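Local coordinates for hypothetical protein Ta0852 (PDB 1YB2), which is probably an S-adenosyl-L-methionine-dependent methyltransferase acting on RNA, possibly methylating the N1 position of an adenine in tRNA, at residues Thr139-Asp144 against Ala172-Asp177; Asp189-Val194 against Phe214-Lys219; Lys219-Leu224 against Met229-Thr234. All blocks are in the same frame, centred on the assembly; numbering follows the deposited sequence.

Interaction 1: Thr139-Asp144 against Ala172-Asp177; sequences TVVERD and ADFISD
Val141 sets a methyl squarely on the ring of Phe174, and this pair makes up most of a small, buried apolar contact in the Rossmann-like methyltransferase fold of the chain. Strand 137-141 belongs to the parallel part of the central sheet, while 172-177 lies, without regular structure, in the loop between strand 164-167 and strand 180-185. The backbones keep their distance, with Val141 CA 7.5 Å from Phe174 CA, and side chains fill the gap. Val141 CG2 sits 3.6 Å from the centroid of the Phe174 ring and only 3° off its normal, a CH-pi contact so well centred that all six ring carbons are almost equally far from the methyl. CG1, anti to the backbone N of Val141, goes instead to the root of the aromatic side chain, 4.1 Å from Phe174 CB. Two residues back on the strand, Thr139 adds its CG2 methyl, which comes obliquely to within 4.1 Å of Phe174 CZ. Leu115 of strand 113-117 touches all three residues, and Tyr180 packs on Thr139 and Phe174, so the ring lies between its loop and side chains of strands 137-141, 113-117 and 180-185. The strand leads directly into Glu142, a predicted S-adenosyl-L-methionine ligand, in keeping with the acidic residue at the end of the second strand in this class of enzymes. Each carboxylate oxygen has a backbone donor: Val119 N bonds to OE1, and Asp144 N to Glu142 OE2 over 2.9 Å, on the anti side and tilted out of the carboxylate plane.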
ATOM      1  N   THR A 139       7.083  -1.626 -16.737  1.00 24.32           N
ATOM      2  CA  THR A 139       7.500  -0.772 -17.834  1.00 25.12           C
ATOM      3  C   THR A 139       7.448   0.686 -17.415  1.00 24.96           C
ATOM      4  O   THR A 139       6.401   1.202 -17.011  1.00 25.89           O
ATOM      5  CB  THR A 139       6.644  -1.036 -19.102  1.00 25.57           C
ATOM      6  OG1 THR A 139       6.732  -2.435 -19.431  1.00 27.38           O
ATOM      7  CG2 THR A 139       7.152  -0.190 -20.321  1.00 25.28           C
ATOM      8  N   VAL A 140       8.585   1.354 -17.513  1.00 25.20           N
ATOM      9  CA  VAL A 140       8.708   2.738 -17.058  1.00 24.98           C
ATOM     10  C   VAL A 140       8.917   3.632 -18.270  1.00 25.29           C
ATOM     11  O   VAL A 140       9.852   3.424 -19.058  1.00 25.09           O
ATOM     12  CB  VAL A 140       9.890   2.896 -16.068  1.00 25.11           C
ATOM     13  CG1 VAL A 140      10.065   4.350 -15.651  1.00 25.02           C
ATOM     14  CG2 VAL A 140       9.677   2.010 -14.841  1.00 24.61           C
ATOM     15  N   VAL A 141       8.016   4.596 -18.436  1.00 24.89           N
ATOM     16  CA  VAL A 141       8.094   5.600 -19.493  1.00 24.90           C
ATOM     17  C   VAL A 141       8.440   6.915 -18.812  1.00 25.90           C
ATOM     18  O   VAL A 141       7.663   7.405 -17.976  1.00 25.97           O
ATOM     19  CB  VAL A 141       6.733   5.753 -20.249  1.00 24.80           C
ATOM     20  CG1 VAL A 141       6.831   6.797 -21.385  1.00 24.03           C
ATOM     21  CG2 VAL A 141       6.253   4.418 -20.790  1.00 24.29           C
ATOM     22  N   GLU A 142       9.612   7.462 -19.132  1.00 26.53           N
ATOM     23  CA  GLU A 142      10.111   8.691 -18.499  1.00 28.23           C
ATOM     24  C   GLU A 142      10.761   9.621 -19.527  1.00 29.55           C
ATOM     25  O   GLU A 142      11.703   9.231 -20.212  1.00 29.52           O
ATOM     26  CB  GLU A 142      11.094   8.363 -17.361  1.00 27.73           C
ATOM     27  CG  GLU A 142      11.855   9.556 -16.755  1.00 29.12           C
ATOM     28  CD  GLU A 142      10.945  10.668 -16.208  1.00 30.93           C
ATOM     29  OE1 GLU A 142       9.952  10.362 -15.523  1.00 29.87           O
ATOM     30  OE2 GLU A 142      11.240  11.861 -16.452  1.00 32.30           O
ATOM     31  N   ARG A 143      10.273  10.858 -19.604  1.00 31.49           N
ATOM     32  CA  ARG A 143      10.764  11.839 -20.592  1.00 33.83           C
ATOM     33  C   ARG A 143      12.167  12.388 -20.288  1.00 33.96           C
ATOM     34  O   ARG A 143      12.899  12.773 -21.203  1.00 34.29           O
ATOM     35  CB  ARG A 143       9.763  12.994 -20.740  1.00 33.75           C
ATOM     36  CG  ARG A 143       9.621  13.862 -19.475  1.00 35.38           C
ATOM     37  CD  ARG A 143       8.530  14.898 -19.615  1.00 36.32           C
ATOM     38  NE  ARG A 143       7.202  14.285 -19.644  1.00 43.49           N
ATOM     39  CZ  ARG A 143       6.057  14.960 -19.738  1.00 44.81           C
ATOM     40  NH1 ARG A 143       6.064  16.291 -19.803  1.00 45.94           N
ATOM     41  NH2 ARG A 143       4.902  14.301 -19.765  1.00 45.31           N
ATOM     42  N   ASP A 144      12.532  12.440 -19.012  1.00 34.68           N
ATOM     43  CA  ASP A 144      13.819  12.996 -18.593  1.00 35.85           C
ATOM     44  C   ASP A 144      14.896  11.912 -18.475  1.00 36.05           C
ATOM     45  O   ASP A 144      14.806  11.025 -17.621  1.00 35.64           O
ATOM     46  CB  ASP A 144      13.661  13.758 -17.275  1.00 36.20           C
ATOM     47  CG  ASP A 144      14.868  14.607 -16.943  1.00 38.98           C
ATOM     48  OD1 ASP A 144      15.854  14.077 -16.384  1.00 41.34           O
ATOM     49  OD2 ASP A 144      14.827  15.820 -17.244  1.00 42.38           O
ATOM     50  N   ALA A 172       3.163  10.593 -25.011  1.00 37.51           N
ATOM     51  CA  ALA A 172       2.515  10.851 -26.310  1.00 38.55           C
ATOM     52  C   ALA A 172       3.159  10.048 -27.446  1.00 39.03           C
ATOM     53  O   ALA A 172       2.463   9.509 -28.315  1.00 39.56           O
ATOM     54  CB  ALA A 172       2.545  12.344 -26.636  1.00 38.60           C
ATOM     55  N   ASP A 173       4.488   9.969 -27.415  1.00 39.28           N
ATOM     56  CA  ASP A 173       5.270   9.288 -28.446  1.00 39.53           C
ATOM     57  C   ASP A 173       5.454   7.804 -28.163  1.00 39.41           C
ATOM     58  O   ASP A 173       5.850   7.054 -29.050  1.00 39.32           O
ATOM     59  CB  ASP A 173       6.633   9.957 -28.593  1.00 39.69           C
ATOM     60  CG  ASP A 173       6.518  11.447 -28.837  1.00 40.68           C
ATOM     61  OD1 ASP A 173       5.671  11.847 -29.671  1.00 42.12           O
ATOM     62  OD2 ASP A 173       7.271  12.212 -28.195  1.00 41.78           O
ATOM     63  N   PHE A 174       5.162   7.388 -26.931  1.00 38.72           N
ATOM     64  CA  PHE A 174       5.414   6.019 -26.513  1.00 38.62           C
ATOM     65  C   PHE A 174       4.543   5.044 -27.279  1.00 38.76           C
ATOM     66  O   PHE A 174       3.339   5.210 -27.362  1.00 39.04           O
ATOM     67  CB  PHE A 174       5.195   5.854 -24.994  1.00 37.66           C
ATOM     68  CG  PHE A 174       5.353   4.441 -24.507  1.00 36.50           C
ATOM     69  CD1 PHE A 174       6.578   3.781 -24.620  1.00 35.02           C
ATOM     70  CD2 PHE A 174       4.276   3.767 -23.934  1.00 34.27           C
ATOM     71  CE1 PHE A 174       6.720   2.472 -24.174  1.00 34.49           C
ATOM     72  CE2 PHE A 174       4.409   2.463 -23.481  1.00 33.15           C
ATOM     73  CZ  PHE A 174       5.633   1.814 -23.597  1.00 34.45           C
ATOM     74  N   ILE A 175       5.164   4.020 -27.833  1.00 39.43           N
ATOM     75  CA  ILE A 175       4.434   3.016 -28.587  1.00 40.54           C
ATOM     76  C   ILE A 175       4.600   1.671 -27.904  1.00 40.98           C
ATOM     77  O   ILE A 175       5.717   1.209 -27.670  1.00 40.90           O
ATOM     78  CB  ILE A 175       4.927   2.907 -30.075  1.00 40.51           C
ATOM     79  CG1 ILE A 175       4.900   4.273 -30.782  1.00 41.21           C
ATOM     80  CG2 ILE A 175       4.114   1.857 -30.850  1.00 40.83           C
ATOM     81  CD1 ILE A 175       3.557   5.024 -30.713  1.00 42.34           C
ATOM     82  N   SER A 176       3.483   1.043 -27.587  1.00 41.70           N
ATOM     83  CA  SER A 176       3.536  -0.275 -27.010  1.00 42.74           C
ATOM     84  C   SER A 176       2.526  -1.160 -27.690  1.00 43.32           C
ATOM     85  O   SER A 176       1.403  -0.731 -27.981  1.00 44.03           O
ATOM     86  CB  SER A 176       3.243  -0.225 -25.512  1.00 42.47           C
ATOM     87  OG  SER A 176       3.296  -1.529 -24.970  1.00 43.36           O
ATOM     88  N   ASP A 177       2.926  -2.403 -27.919  1.00 43.92           N
ATOM     89  CA  ASP A 177       2.018  -3.407 -28.464  1.00 44.71           C
ATOM     90  C   ASP A 177       1.238  -4.077 -27.321  1.00 44.25           C
ATOM     91  O   ASP A 177       0.179  -4.674 -27.545  1.00 44.72           O
ATOM     92  CB  ASP A 177       2.797  -4.454 -29.269  1.00 44.94           C
ATOM     93  CG  ASP A 177       4.205  -3.985 -29.642  1.00 47.21           C
ATOM     94  OD1 ASP A 177       4.460  -3.759 -30.849  1.00 49.11           O
ATOM     95  OD2 ASP A 177       5.057  -3.836 -28.725  1.00 49.75           O
TER

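Interaction 2: Asp189-Val194 against Phe214-Lys219; sequences DPWNHV and FDQSEK
Trp191 and Lys219 mark the closest approach of the two backbones, their CA atoms 6.7 Å apart. Around Trp191 the chain makes a short 3-10 turn, in which Asn192 N bonds to Asp189 O and His193 N to Pro190 O; 214-219 is the first part of a regular alpha-helix. In this Rossmann-like methyltransferase fold, the loop after strand 180-185 thus packs on the helix that follows strand 205-211. The indole bridges the space between them. Its CG lies between the backbone N and the carbonyl carbon (chi1 50°), which stands the ring up beside the helix with one face turned to Lys219. The lysine lays its aliphatic chain across that face, roughly at a right angle to the tryptophan side chain, with CD 3.7 Å above the ring plane over its centre. Further out, Lys219 CE comes to 3.4 Å from Trp191 NE1, a CH-pi approach to the five-membered ring. The chain is extended up to CE and then bends at chi4 (47°), keeping NZ over the same face, 4.7 Å from the centroid of the five-membered ring of Trp191 and 22° off the normal: a cation-pi pair at the surface. The opposite face of the indole lies against Asp189 CA. At the six-membered end, Trp191 CZ3 meets Gln216 O obliquely at 3.6 Å. The turn carries its own brace, a nearly straight bond of 2.9 Å from Asn192 ND2 to Asp189 OD2, in the amide plane of Asn192 but tilted from the Asp189 carboxylate. On the side of the sheet, Pro190 packs on Phe209 and Leu211 of strand 205-211 and on Thr220 of the helix, whose Phe214, Ser217 and Glu218 touch Ile242 and Leu243 of the second subunit, while His193 leads into helix 194-199.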
ATOM      1  N   ASP A 189       0.712  16.746 -16.961  1.00 35.06           N
ATOM      2  CA  ASP A 189      -0.539  16.989 -17.683  1.00 34.69           C
ATOM      3  C   ASP A 189      -1.224  15.704 -18.167  1.00 33.83           C
ATOM      4  O   ASP A 189      -1.308  15.457 -19.378  1.00 33.80           O
ATOM      5  CB  ASP A 189      -0.291  17.957 -18.851  1.00 35.42           C
ATOM      6  CG  ASP A 189       0.697  17.412 -19.872  1.00 36.85           C
ATOM      7  OD1 ASP A 189       1.529  16.541 -19.512  1.00 38.61           O
ATOM      8  OD2 ASP A 189       0.628  17.856 -21.047  1.00 40.42           O
ATOM      9  N   PRO A 190      -1.716  14.869 -17.224  1.00 33.15           N
ATOM     10  CA  PRO A 190      -2.334  13.616 -17.693  1.00 31.88           C
ATOM     11  C   PRO A 190      -3.582  13.802 -18.571  1.00 31.25           C
ATOM     12  O   PRO A 190      -3.852  12.946 -19.420  1.00 30.70           O
ATOM     13  CB  PRO A 190      -2.655  12.871 -16.395  1.00 31.65           C
ATOM     14  CG  PRO A 190      -2.720  13.924 -15.337  1.00 32.41           C
ATOM     15  CD  PRO A 190      -1.710  14.966 -15.752  1.00 33.01           C
ATOM     16  N   TRP A 191      -4.330  14.895 -18.382  1.00 30.86           N
ATOM     17  CA  TRP A 191      -5.510  15.182 -19.223  1.00 30.50           C
ATOM     18  C   TRP A 191      -5.187  15.176 -20.723  1.00 30.09           C
ATOM     19  O   TRP A 191      -6.060  14.931 -21.547  1.00 30.88           O
ATOM     20  CB  TRP A 191      -6.221  16.490 -18.803  1.00 30.96           C
ATOM     21  CG  TRP A 191      -5.272  17.655 -18.664  1.00 30.73           C
ATOM     22  CD1 TRP A 191      -4.905  18.530 -19.642  1.00 31.24           C
ATOM     23  CD2 TRP A 191      -4.523  18.023 -17.493  1.00 31.05           C
ATOM     24  NE1 TRP A 191      -3.986  19.443 -19.149  1.00 30.59           N
ATOM     25  CE2 TRP A 191      -3.733  19.150 -17.836  1.00 31.13           C
ATOM     26  CE3 TRP A 191      -4.457  17.523 -16.186  1.00 29.78           C
ATOM     27  CZ2 TRP A 191      -2.891  19.780 -16.920  1.00 31.79           C
ATOM     28  CZ3 TRP A 191      -3.614  18.147 -15.278  1.00 31.62           C
ATOM     29  CH2 TRP A 191      -2.839  19.267 -15.652  1.00 31.01           C
ATOM     30  N   ASN A 192      -3.932  15.415 -21.082  1.00 30.09           N
ATOM     31  CA  ASN A 192      -3.543  15.449 -22.493  1.00 30.12           C
ATOM     32  C   ASN A 192      -3.180  14.081 -23.040  1.00 30.42           C
ATOM     33  O   ASN A 192      -2.894  13.948 -24.241  1.00 30.40           O
ATOM     34  CB  ASN A 192      -2.372  16.413 -22.707  1.00 30.36           C
ATOM     35  CG  ASN A 192      -2.794  17.869 -22.642  1.00 30.79           C
ATOM     36  OD1 ASN A 192      -3.872  18.243 -23.109  1.00 32.37           O
ATOM     37  ND2 ASN A 192      -1.948  18.696 -22.053  1.00 30.70           N
ATOM     38  N   HIS A 193      -3.195  13.066 -22.167  1.00 30.27           N
ATOM     39  CA  HIS A 193      -2.735  11.718 -22.534  1.00 30.60           C
ATOM     40  C   HIS A 193      -3.673  10.591 -22.124  1.00 30.73           C
ATOM     41  O   HIS A 193      -3.308   9.421 -22.186  1.00 30.61           O
ATOM     42  CB  HIS A 193      -1.332  11.487 -21.963  1.00 30.40           C
ATOM     43  CG  HIS A 193      -0.382  12.597 -22.291  1.00 31.89           C
ATOM     44  ND1 HIS A 193       0.028  12.862 -23.582  1.00 31.62           N
ATOM     45  CD2 HIS A 193       0.205  13.530 -21.509  1.00 30.38           C
ATOM     46  CE1 HIS A 193       0.838  13.905 -23.576  1.00 30.88           C
ATOM     47  NE2 HIS A 193       0.962  14.327 -22.332  1.00 30.34           N
ATOM     48  N   VAL A 194      -4.895  10.945 -21.731  1.00 30.82           N
ATOM     49  CA  VAL A 194      -5.847   9.947 -21.285  1.00 31.19           C
ATOM     50  C   VAL A 194      -6.260   8.974 -22.394  1.00 31.22           C
ATOM     51  O   VAL A 194      -6.334   7.786 -22.140  1.00 31.58           O
ATOM     52  CB  VAL A 194      -7.056  10.554 -20.502  1.00 31.50           C
ATOM     53  CG1 VAL A 194      -6.632  10.874 -19.080  1.00 31.22           C
ATOM     54  CG2 VAL A 194      -7.606  11.808 -21.191  1.00 30.55           C
ATOM     55  N   PHE A 214      -5.443  20.607  -6.298  1.00 29.60           N
ATOM     56  CA  PHE A 214      -6.848  20.424  -6.561  1.00 30.03           C
ATOM     57  C   PHE A 214      -7.217  20.743  -8.005  1.00 29.68           C
ATOM     58  O   PHE A 214      -7.917  19.962  -8.641  1.00 29.27           O
ATOM     59  CB  PHE A 214      -7.716  21.241  -5.584  1.00 30.07           C
ATOM     60  CG  PHE A 214      -9.189  21.124  -5.860  1.00 31.30           C
ATOM     61  CD1 PHE A 214      -9.944  20.130  -5.254  1.00 32.95           C
ATOM     62  CD2 PHE A 214      -9.821  21.996  -6.746  1.00 32.32           C
ATOM     63  CE1 PHE A 214     -11.304  20.004  -5.525  1.00 32.69           C
ATOM     64  CE2 PHE A 214     -11.180  21.873  -7.031  1.00 33.14           C
ATOM     65  CZ  PHE A 214     -11.925  20.874  -6.409  1.00 32.23           C
ATOM     66  N   ASP A 215      -6.752  21.885  -8.520  1.00 29.65           N
ATOM     67  CA  ASP A 215      -7.111  22.313  -9.874  1.00 29.64           C
ATOM     68  C   ASP A 215      -6.682  21.319 -10.972  1.00 28.55           C
ATOM     69  O   ASP A 215      -7.420  21.090 -11.914  1.00 27.53           O
ATOM     70  CB  ASP A 215      -6.601  23.728 -10.165  1.00 30.75           C
ATOM     71  CG  ASP A 215      -7.355  24.805  -9.355  1.00 35.36           C
ATOM     72  OD1 ASP A 215      -8.546  24.583  -8.988  1.00 40.01           O
ATOM     73  OD2 ASP A 215      -6.762  25.879  -9.082  1.00 40.79           O
ATOM     74  N   GLN A 216      -5.499  20.734 -10.825  1.00 27.73           N
ATOM     75  CA  GLN A 216      -5.000  19.728 -11.768  1.00 28.54           C
ATOM     76  C   GLN A 216      -5.781  18.413 -11.652  1.00 28.50           C
ATOM     77  O   GLN A 216      -6.088  17.749 -12.662  1.00 27.98           O
ATOM     78  CB  GLN A 216      -3.495  19.515 -11.544  1.00 27.90           C
ATOM     79  CG  GLN A 216      -2.679  20.742 -11.943  1.00 29.45           C
ATOM     80  CD  GLN A 216      -1.184  20.561 -11.789  1.00 30.26           C
ATOM     81  OE1 GLN A 216      -0.668  19.457 -11.896  1.00 33.15           O
ATOM     82  NE2 GLN A 216      -0.469  21.670 -11.569  1.00 32.79           N
ATOM     83  N   SER A 217      -6.100  18.063 -10.404  1.00 28.29           N
ATOM     84  CA  SER A 217      -6.925  16.910 -10.065  1.00 28.52           C
ATOM     85  C   SER A 217      -8.285  17.002 -10.762  1.00 28.61           C
ATOM     86  O   SER A 217      -8.740  16.044 -11.387  1.00 28.08           O
ATOM     87  CB  SER A 217      -7.068  16.826  -8.535  1.00 28.01           C
ATOM     88  OG  SER A 217      -7.698  15.632  -8.112  1.00 31.12           O
ATOM     89  N   GLU A 218      -8.911  18.177 -10.674  1.00 28.87           N
ATOM     90  CA  GLU A 218     -10.227  18.417 -11.255  1.00 29.64           C
ATOM     91  C   GLU A 218     -10.188  18.350 -12.783  1.00 28.88           C
ATOM     92  O   GLU A 218     -11.057  17.750 -13.404  1.00 27.82           O
ATOM     93  CB  GLU A 218     -10.774  19.760 -10.771  1.00 29.63           C
ATOM     94  CG  GLU A 218     -12.083  20.203 -11.415  1.00 31.34           C
ATOM     95  CD  GLU A 218     -12.593  21.495 -10.824  1.00 32.71           C
ATOM     96  OE1 GLU A 218     -11.809  22.483 -10.774  1.00 36.97           O
ATOM     97  OE2 GLU A 218     -13.777  21.526 -10.410  1.00 36.05           O
ATOM     98  N   LYS A 219      -9.169  18.967 -13.377  1.00 28.79           N
ATOM     99  CA  LYS A 219      -8.960  18.894 -14.826  1.00 29.16           C
ATOM    100  C   LYS A 219      -8.761  17.439 -15.303  1.00 28.09           C
ATOM    101  O   LYS A 219      -9.235  17.041 -16.365  1.00 27.14           O
ATOM    102  CB  LYS A 219      -7.737  19.727 -15.199  1.00 29.24           C
ATOM    103  CG  LYS A 219      -7.672  20.098 -16.662  1.00 32.51           C
ATOM    104  CD  LYS A 219      -6.635  21.199 -16.889  1.00 34.59           C
ATOM    105  CE  LYS A 219      -6.552  21.593 -18.368  1.00 38.72           C
ATOM    106  NZ  LYS A 219      -7.906  21.815 -18.995  1.00 41.31           N
TER

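Interaction 3: Lys219-Leu224 against Met229-Thr234; sequences KTVLSL and MHHLET
Val221 and His231 meet through matching torsions: CG1 of the valine is anti to its backbone N (chi1 170°), and CG of the histidine is likewise anti (chi1 178°), which brings methyl and imidazole together between helix and strand. Val221 CG1 lies over the ring face toward its rim, 3.7 Å from His231 CD2, in a CH-pi contact whose line to the centroid is 16° off the normal. The other methyl, CG2, stands beside the valine N and reaches His231 CE1 at 3.7 Å. Further along the chain, Leu224 sends CD1 to 3.6 Å from His231 CB, so the histidine is wedged by two apolar side chains, one on the ring and one at its base. Helix 214-223 here turns back through a short connection into strand 229-242, the outermost strand within this chain, next to strand 258-267 in the Rossmann-like sheet. That strand has a classic beta bulge at Leu232 and Glu233, which both face Phe264; Glu233 N lies 3.5 Å above the imidazole face of His231 opposite Val221. Beyond the bulge, Thr234 points its side chain back at the helix and bonds through OG1 to the Thr263 hydroxyl, while its backbone pairs antiparallel with a strand of the second subunit. Near the connection, Leu224 CD2 packs on the selenium of Met229, a selenomethionine, at 4.3 Å. The Leu224 carbonyl oxygen is taken by the hydroxyl of Ser227, within the connection itself.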
ATOM      1  N   LYS A 219      -9.169  18.967 -13.377  1.00 28.79           N
ATOM      2  CA  LYS A 219      -8.960  18.894 -14.826  1.00 29.16           C
ATOM      3  C   LYS A 219      -8.761  17.439 -15.303  1.00 28.09           C
ATOM      4  O   LYS A 219      -9.235  17.041 -16.365  1.00 27.14           O
ATOM      5  CB  LYS A 219      -7.737  19.727 -15.199  1.00 29.24           C
ATOM      6  CG  LYS A 219      -7.672  20.098 -16.662  1.00 32.51           C
ATOM      7  CD  LYS A 219      -6.635  21.199 -16.889  1.00 34.59           C
ATOM      8  CE  LYS A 219      -6.552  21.593 -18.368  1.00 38.72           C
ATOM      9  NZ  LYS A 219      -7.906  21.815 -18.995  1.00 41.31           N
ATOM     10  N   THR A 220      -8.016  16.669 -14.526  1.00 28.00           N
ATOM     11  CA  THR A 220      -7.794  15.252 -14.822  1.00 28.08           C
ATOM     12  C   THR A 220      -9.119  14.482 -14.819  1.00 28.12           C
ATOM     13  O   THR A 220      -9.395  13.697 -15.732  1.00 27.85           O
ATOM     14  CB  THR A 220      -6.792  14.640 -13.828  1.00 28.21           C
ATOM     15  OG1 THR A 220      -5.534  15.313 -13.947  1.00 28.45           O
ATOM     16  CG2 THR A 220      -6.602  13.121 -14.067  1.00 28.25           C
ATOM     17  N   VAL A 221      -9.938  14.705 -13.788  1.00 28.45           N
ATOM     18  CA  VAL A 221     -11.204  13.986 -13.655  1.00 28.24           C
ATOM     19  C   VAL A 221     -12.146  14.337 -14.809  1.00 29.11           C
ATOM     20  O   VAL A 221     -12.780  13.459 -15.395  1.00 28.64           O
ATOM     21  CB  VAL A 221     -11.893  14.246 -12.278  1.00 28.03           C
ATOM     22  CG1 VAL A 221     -13.321  13.683 -12.275  1.00 28.16           C
ATOM     23  CG2 VAL A 221     -11.082  13.615 -11.148  1.00 27.47           C
ATOM     24  N   LEU A 222     -12.193  15.619 -15.151  1.00 29.89           N
ATOM     25  CA  LEU A 222     -13.031  16.108 -16.247  1.00 30.98           C
ATOM     26  C   LEU A 222     -12.633  15.496 -17.577  1.00 30.21           C
ATOM     27  O   LEU A 222     -13.482  15.290 -18.424  1.00 29.90           O
ATOM     28  CB  LEU A 222     -12.977  17.644 -16.329  1.00 31.08           C
ATOM     29  CG  LEU A 222     -14.024  18.458 -15.555  1.00 34.08           C
ATOM     30  CD1 LEU A 222     -14.462  17.780 -14.252  1.00 37.61           C
ATOM     31  CD2 LEU A 222     -13.505  19.858 -15.265  1.00 33.25           C
ATOM     32  N   SER A 223     -11.351  15.189 -17.748  1.00 30.20           N
ATOM     33  CA  SER A 223     -10.870  14.567 -18.988  1.00 30.62           C
ATOM     34  C   SER A 223     -11.192  13.062 -19.144  1.00 31.15           C
ATOM     35  O   SER A 223     -11.044  12.518 -20.237  1.00 30.87           O
ATOM     36  CB  SER A 223      -9.360  14.761 -19.139  1.00 29.74           C
ATOM     37  OG  SER A 223      -8.636  13.883 -18.280  1.00 30.67           O
ATOM     38  N   LEU A 224     -11.590  12.395 -18.062  1.00 31.83           N
ATOM     39  CA  LEU A 224     -11.744  10.917 -18.060  1.00 33.06           C
ATOM     40  C   LEU A 224     -12.799  10.263 -19.007  1.00 33.88           C
ATOM     41  O   LEU A 224     -12.489   9.294 -19.751  1.00 33.88           O
ATOM     42  CB  LEU A 224     -11.926  10.395 -16.620  1.00 32.64           C
ATOM     43  CG  LEU A 224     -10.705  10.498 -15.696  1.00 31.38           C
ATOM     44  CD1 LEU A 224     -11.078  10.028 -14.286  1.00 31.55           C
ATOM     45  CD2 LEU A 224      -9.507   9.720 -16.211  1.00 31.61           C
HETATM   46  N   MSE A 229     -12.450   5.790 -20.008  1.00 32.52           N
HETATM   47  CA  MSE A 229     -12.205   5.468 -18.610  1.00 34.75           C
HETATM   48  C   MSE A 229     -13.355   5.974 -17.774  1.00 31.73           C
HETATM   49  O   MSE A 229     -14.001   6.949 -18.123  1.00 31.57           O
HETATM   50  CB  MSE A 229     -10.887   6.087 -18.131  1.00 33.57           C
HETATM   51  CG  MSE A 229      -9.647   5.344 -18.635  1.00 36.14           C
HETATM   52 SE   MSE A 229      -8.058   5.967 -17.649  1.00 46.39          SE
HETATM   53  CE  MSE A 229      -7.244   7.023 -19.039  1.00 41.45           C
ATOM     54  N   HIS A 230     -13.629   5.282 -16.676  1.00 30.33           N
ATOM     55  CA  HIS A 230     -14.707   5.671 -15.772  1.00 29.17           C
ATOM     56  C   HIS A 230     -14.093   6.062 -14.423  1.00 27.85           C
ATOM     57  O   HIS A 230     -13.401   5.259 -13.815  1.00 26.19           O
ATOM     58  CB  HIS A 230     -15.681   4.505 -15.616  1.00 29.18           C
ATOM     59  CG  HIS A 230     -16.893   4.843 -14.819  1.00 32.53           C
ATOM     60  ND1 HIS A 230     -18.021   5.398 -15.387  1.00 36.74           N
ATOM     61  CD2 HIS A 230     -17.144   4.741 -13.493  1.00 34.79           C
ATOM     62  CE1 HIS A 230     -18.920   5.611 -14.441  1.00 39.05           C
ATOM     63  NE2 HIS A 230     -18.413   5.219 -13.284  1.00 37.59           N
ATOM     64  N   HIS A 231     -14.328   7.303 -13.986  1.00 27.43           N
ATOM     65  CA  HIS A 231     -13.857   7.810 -12.686  1.00 27.00           C
ATOM     66  C   HIS A 231     -14.473   7.020 -11.531  1.00 27.13           C
ATOM     67  O   HIS A 231     -15.692   6.826 -11.487  1.00 27.78           O
ATOM     68  CB  HIS A 231     -14.180   9.305 -12.562  1.00 26.60           C
ATOM     69  CG  HIS A 231     -13.789   9.926 -11.254  1.00 26.03           C
ATOM     70  ND1 HIS A 231     -12.520   9.826 -10.719  1.00 26.04           N
ATOM     71  CD2 HIS A 231     -14.485  10.732 -10.413  1.00 25.42           C
ATOM     72  CE1 HIS A 231     -12.464  10.510  -9.589  1.00 22.23           C
ATOM     73  NE2 HIS A 231     -13.645  11.064  -9.378  1.00 26.14           N
ATOM     74  N   LEU A 232     -13.621   6.557 -10.619  1.00 25.87           N
ATOM     75  CA  LEU A 232     -14.053   5.790  -9.452  1.00 27.06           C
ATOM     76  C   LEU A 232     -14.091   6.738  -8.272  1.00 27.39           C
ATOM     77  O   LEU A 232     -15.135   6.941  -7.672  1.00 27.09           O
ATOM     78  CB  LEU A 232     -13.098   4.621  -9.168  1.00 27.58           C
ATOM     79  CG  LEU A 232     -13.071   3.467 -10.190  1.00 28.52           C
ATOM     80  CD1 LEU A 232     -12.010   2.419  -9.825  1.00 33.38           C
ATOM     81  CD2 LEU A 232     -14.426   2.811 -10.304  1.00 30.77           C
ATOM     82  N   GLU A 233     -12.940   7.326  -7.958  1.00 27.28           N
ATOM     83  CA  GLU A 233     -12.853   8.289  -6.888  1.00 28.35           C
ATOM     84  C   GLU A 233     -11.534   9.024  -6.928  1.00 26.42           C
ATOM     85  O   GLU A 233     -10.543   8.542  -7.513  1.00 26.10           O
ATOM     86  CB  GLU A 233     -13.058   7.620  -5.524  1.00 28.24           C
ATOM     87  CG  GLU A 233     -11.919   6.812  -4.990  1.00 32.33           C
ATOM     88  CD  GLU A 233     -12.111   6.460  -3.513  1.00 34.55           C
ATOM     89  OE1 GLU A 233     -13.064   6.976  -2.874  1.00 42.37           O
ATOM     90  OE2 GLU A 233     -11.293   5.673  -2.987  1.00 44.10           O
ATOM     91  N   THR A 234     -11.545  10.193  -6.309  1.00 25.92           N
ATOM     92  CA  THR A 234     -10.363  11.020  -6.131  1.00 25.29           C
ATOM     93  C   THR A 234     -10.328  11.392  -4.665  1.00 25.77           C
ATOM     94  O   THR A 234     -11.363  11.811  -4.082  1.00 24.45           O
ATOM     95  CB  THR A 234     -10.417  12.308  -6.976  1.00 24.91           C
ATOM     96  OG1 THR A 234     -10.375  11.977  -8.357  1.00 25.55           O
ATOM     97  CG2 THR A 234      -9.238  13.213  -6.673  1.00 24.46           C
TER

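In the fold
The three contacts follow one another along the chain, and all belong to the methyltransferase fold. Interactions 2 and 3 are neighbours, with centres about 9 Å apart: they share Lys219 and helix 214-223, which faces the 189-194 turn with its first part and strand 229-242 with its last, and both touch the second subunit. Interaction 1 is about 18 Å from interaction 2 and about 22 Å from interaction 3 (centre to centre), yet it reaches the same sheet as interaction 3. Ala172 packing on His193 links interactions 1 and 2. The series thus runs from strand 137-141, which precedes a predicted cofactor-binding residue, to edge strand 229-242, where the sheet continues into the second subunit.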